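Local coordinates for protein toll-like receptor 6, Variable lymphocyte receptor B (Mus musculus, PDB 3A79) that probably recognises diacylated microbial lipopeptides together with TLR2, here as an extracellular domain fused to part of a hagfish variable lymphocyte receptor, at residues B[337-342]-B[359-364]. Numbering follows the deposited sequence.
Sequences SISDTP and NFTQNV. With NAG (2-acetamido-2-deoxy-beta-D-glucopyranose), chain G.
Ile-338 N donates to Asn-359 O (3.0 Å), and two residues on, Asp-340 N donates to Thr-361 O (2.9 Å) with a straighter N-H...O angle of 156°. These bonds set matching LxLxxNxL positions of two successive leucine-rich repeats, both in the TLR6 part, side by side and parallel. Between them Ser-339 OG, turned back beside its own backbone N (chi1 -57°), accepts from Thr-361 N at 3.3 Å.

Asn-359 carries an N-linked sugar, its ND2 bonded to C1 of the NAG. In the Asn-Phe-Thr sequon, Thr-361 OG1 donates to Asn-359 OD1 in the carbonyl plane (3.1 Å), helping to hold that amide, while Ser-339 OG reaches the sugar's O5 weakly.

On the inner side, Ile-338 CB meets the Phe-360 ring at CD2 (3.8 Å). At the more open face, Asp-340 and Gln-362, both in the left-handed helical region of phi/psi, run alongside, carboxylate and amide planes 48° apart; their stronger partners are His-311 and Arg-386.

Asn-363, at the repeat's asparagine position, brings the end of its side chain across to the Ile-338 to Thr-341 backbone and the Thr-341 side chain; an alanine here would remove the amide and probably leave polar backbone atoms around Ile-338 and Thr-341 without that neighbour, with a gap between the turns.

Pro-342 O accepts from an aromatic side chain of another protein's chain. Strand 306-314 flanks 337-342, and Ile-383 of strand 381-383 touches the Asn-359 and Thr-361 side chains, continuing the solenoid.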
ATOM      1  N   SER B 337      -4.606 -16.405 -13.885  1.00 63.46           N
ATOM      2  CA  SER B 337      -4.530 -15.942 -12.505  1.00 63.19           C
ATOM      3  C   SER B 337      -3.078 -16.000 -12.023  1.00 65.12           C
ATOM      4  O   SER B 337      -2.425 -17.029 -12.141  1.00 62.02           O
ATOM      5  CB  SER B 337      -5.406 -16.799 -11.579  1.00 66.13           C
ATOM      6  OG  SER B 337      -6.788 -16.747 -11.906  1.00 59.02           O
ATOM      7  N   ILE B 338      -2.569 -14.893 -11.490  1.00 65.71           N
ATOM      8  CA  ILE B 338      -1.284 -14.909 -10.795  1.00 60.63           C
ATOM      9  C   ILE B 338      -1.395 -14.201  -9.458  1.00 59.77           C
ATOM     10  O   ILE B 338      -1.494 -12.983  -9.427  1.00 57.13           O
ATOM     11  CB  ILE B 338      -0.201 -14.189 -11.572  1.00 57.87           C
ATOM     12  CG1 ILE B 338       0.167 -14.968 -12.835  1.00 51.94           C
ATOM     13  CG2 ILE B 338       1.012 -13.981 -10.664  1.00 55.32           C
ATOM     14  CD1 ILE B 338       1.146 -14.237 -13.735  1.00 47.79           C
ATOM     15  N   SER B 339      -1.348 -14.957  -8.360  1.00 66.51           N
ATOM     16  CA  SER B 339      -1.670 -14.425  -7.026  1.00 62.93           C
ATOM     17  C   SER B 339      -0.623 -14.697  -5.937  1.00 56.87           C
ATOM     18  O   SER B 339       0.106 -15.684  -5.984  1.00 57.73           O
ATOM     19  CB  SER B 339      -3.023 -14.977  -6.562  1.00 59.02           C
ATOM     20  OG  SER B 339      -4.049 -14.661  -7.488  1.00 66.53           O
ATOM     21  N   ASP B 340      -0.570 -13.821  -4.941  1.00 58.81           N
ATOM     22  CA  ASP B 340       0.349 -13.996  -3.815  1.00 60.35           C
ATOM     23  C   ASP B 340       1.821 -14.089  -4.256  1.00 60.87           C
ATOM     24  O   ASP B 340       2.513 -15.065  -3.972  1.00 53.24           O
ATOM     25  CB  ASP B 340      -0.056 -15.226  -3.007  1.00 63.01           C
ATOM     26  CG  ASP B 340       0.702 -15.354  -1.699  1.00 63.05           C
ATOM     27  OD1 ASP B 340       1.437 -14.413  -1.307  1.00 70.13           O
ATOM     28  OD2 ASP B 340       0.550 -16.419  -1.064  1.00 49.95           O
ATOM     29  N   THR B 341       2.290 -13.050  -4.938  1.00 62.15           N
ATOM     30  CA  THR B 341       3.640 -13.006  -5.460  1.00 64.27           C
ATOM     31  C   THR B 341       4.214 -11.639  -5.149  1.00 64.80           C
ATOM     32  O   THR B 341       3.481 -10.742  -4.752  1.00 68.07           O
ATOM     33  CB  THR B 341       3.603 -13.113  -6.970  1.00 76.12           C
ATOM     34  OG1 THR B 341       3.385 -11.806  -7.512  1.00 79.80           O
ATOM     35  CG2 THR B 341       2.474 -14.033  -7.408  1.00 81.56           C
ATOM     36  N   PRO B 342       5.527 -11.460  -5.356  1.00 61.05           N
ATOM     37  CA  PRO B 342       6.156 -10.145  -5.187  1.00 54.63           C
ATOM     38  C   PRO B 342       5.987  -9.240  -6.407  1.00 66.73           C
ATOM     39  O   PRO B 342       6.608  -8.179  -6.438  1.00 67.49           O
ATOM     40  CB  PRO B 342       7.644 -10.475  -5.049  1.00 44.01           C
ATOM     41  CG  PRO B 342       7.759 -11.973  -5.161  1.00 52.40           C
ATOM     42  CD  PRO B 342       6.503 -12.483  -5.752  1.00 54.05           C
ATOM     43  N   ASN B 359      -7.038 -12.465 -12.838  1.00 71.34           N
ATOM     44  CA  ASN B 359      -7.116 -12.484 -11.383  1.00 66.64           C
ATOM     45  C   ASN B 359      -5.713 -12.363 -10.822  1.00 64.97           C
ATOM     46  O   ASN B 359      -4.991 -13.346 -10.725  1.00 61.56           O
ATOM     47  CB  ASN B 359      -7.792 -13.781 -10.910  1.00 68.98           C
ATOM     48  CG  ASN B 359      -7.838 -13.928  -9.381  1.00 74.55           C
ATOM     49  OD1 ASN B 359      -7.256 -13.136  -8.643  1.00 68.49           O
ATOM     50  ND2 ASN B 359      -8.536 -14.976  -8.914  1.00 84.65           N
ATOM     51  N   PHE B 360      -5.323 -11.138 -10.483  1.00 65.24           N
ATOM     52  CA  PHE B 360      -4.018 -10.879  -9.887  1.00 62.24           C
ATOM     53  C   PHE B 360      -4.167 -10.486  -8.429  1.00 65.79           C
ATOM     54  O   PHE B 360      -3.879  -9.351  -8.053  1.00 68.58           O
ATOM     55  CB  PHE B 360      -3.286  -9.782 -10.655  1.00 58.52           C
ATOM     56  CG  PHE B 360      -3.088 -10.100 -12.110  1.00 67.99           C
ATOM     57  CD1 PHE B 360      -3.870  -9.494 -13.081  1.00 68.68           C
ATOM     58  CD2 PHE B 360      -2.132 -11.022 -12.507  1.00 71.95           C
ATOM     59  CE1 PHE B 360      -3.687  -9.787 -14.419  1.00 71.77           C
ATOM     60  CE2 PHE B 360      -1.944 -11.321 -13.844  1.00 74.32           C
ATOM     61  CZ  PHE B 360      -2.723 -10.703 -14.803  1.00 72.09           C
ATOM     62  N   THR B 361      -4.620 -11.436  -7.614  1.00 64.36           N
ATOM     63  CA  THR B 361      -4.872 -11.190  -6.196  1.00 65.09           C
ATOM     64  C   THR B 361      -3.591 -11.149  -5.372  1.00 61.73           C
ATOM     65  O   THR B 361      -2.665 -11.933  -5.589  1.00 59.70           O
ATOM     66  CB  THR B 361      -5.810 -12.259  -5.578  1.00 64.79           C
ATOM     67  OG1 THR B 361      -7.177 -11.893  -5.786  1.00 66.56           O
ATOM     68  CG2 THR B 361      -5.568 -12.370  -4.091  1.00 60.64           C
ATOM     69  N   GLN B 362      -3.549 -10.223  -4.423  1.00 56.00           N
ATOM     70  CA  GLN B 362      -2.487 -10.184  -3.432  1.00 51.68           C
ATOM     71  C   GLN B 362      -1.082 -10.143  -4.026  1.00 57.11           C
ATOM     72  O   GLN B 362      -0.249 -11.002  -3.758  1.00 49.63           O
ATOM     73  CB  GLN B 362      -2.617 -11.361  -2.471  1.00 53.57           C
ATOM     74  CG  GLN B 362      -1.734 -11.238  -1.237  1.00 69.34           C
ATOM     75  CD  GLN B 362      -1.998 -12.338  -0.237  1.00 84.39           C
ATOM     76  OE1 GLN B 362      -3.147 -12.690   0.018  1.00101.04           O
ATOM     77  NE2 GLN B 362      -0.935 -12.894   0.330  1.00 79.81           N
ATOM     78  N   ASN B 363      -0.818  -9.130  -4.834  1.00 59.08           N
ATOM     79  CA  ASN B 363       0.535  -8.877  -5.281  1.00 57.96           C
ATOM     80  C   ASN B 363       0.919  -7.499  -4.796  1.00 58.40           C
ATOM     81  O   ASN B 363       0.501  -7.078  -3.727  1.00 63.67           O
ATOM     82  CB  ASN B 363       0.617  -8.950  -6.802  1.00 61.99           C
ATOM     83  CG  ASN B 363       0.162 -10.280  -7.337  1.00 61.50           C
ATOM     84  OD1 ASN B 363      -0.724 -10.341  -8.186  1.00 72.58           O
ATOM     85  ND2 ASN B 363       0.754 -11.361  -6.832  1.00 45.60           N
ATOM     86  N   VAL B 364       1.700  -6.789  -5.594  1.00 57.75           N
ATOM     87  CA  VAL B 364       2.050  -5.417  -5.287  1.00 46.62           C
ATOM     88  C   VAL B 364       1.850  -4.550  -6.536  1.00 48.18           C
ATOM     89  O   VAL B 364       2.696  -3.719  -6.869  1.00 55.88           O
ATOM     90  CB  VAL B 364       3.493  -5.317  -4.741  1.00 49.56           C
ATOM     91  CG1 VAL B 364       3.680  -4.012  -3.952  1.00 52.24           C
ATOM     92  CG2 VAL B 364       3.810  -6.531  -3.849  1.00 39.45           C
TER
HETATM   93  C1  NAG G   1      -8.494 -15.136  -7.476  1.00 63.85           C
HETATM   94  C2  NAG G   1      -9.690 -16.019  -7.114  1.00 71.68           C
HETATM   95  C3  NAG G   1      -9.668 -16.551  -5.678  1.00 70.48           C
HETATM   96  C4  NAG G   1      -8.281 -16.996  -5.206  1.00 69.86           C
HETATM   97  C5  NAG G   1      -7.207 -16.010  -5.663  1.00 57.73           C
HETATM   98  C6  NAG G   1      -5.823 -16.574  -5.394  1.00 57.04           C
HETATM   99  C7  NAG G   1     -11.827 -15.613  -8.233  1.00 76.22           C
HETATM  100  C8  NAG G   1     -13.108 -14.823  -8.221  1.00 63.34           C
HETATM  101  N2  NAG G   1     -10.924 -15.278  -7.304  1.00 81.31           N
HETATM  102  O3  NAG G   1     -10.596 -17.612  -5.539  1.00 64.95           O
HETATM  103  O4  NAG G   1      -8.320 -17.131  -3.787  1.00 76.13           O
HETATM  104  O5  NAG G   1      -7.300 -15.748  -7.047  1.00 62.46           O
HETATM  105  O6  NAG G   1      -5.784 -17.899  -5.877  1.00 58.61           O
HETATM  106  O7  NAG G   1     -11.649 -16.508  -9.066  1.00 66.31           O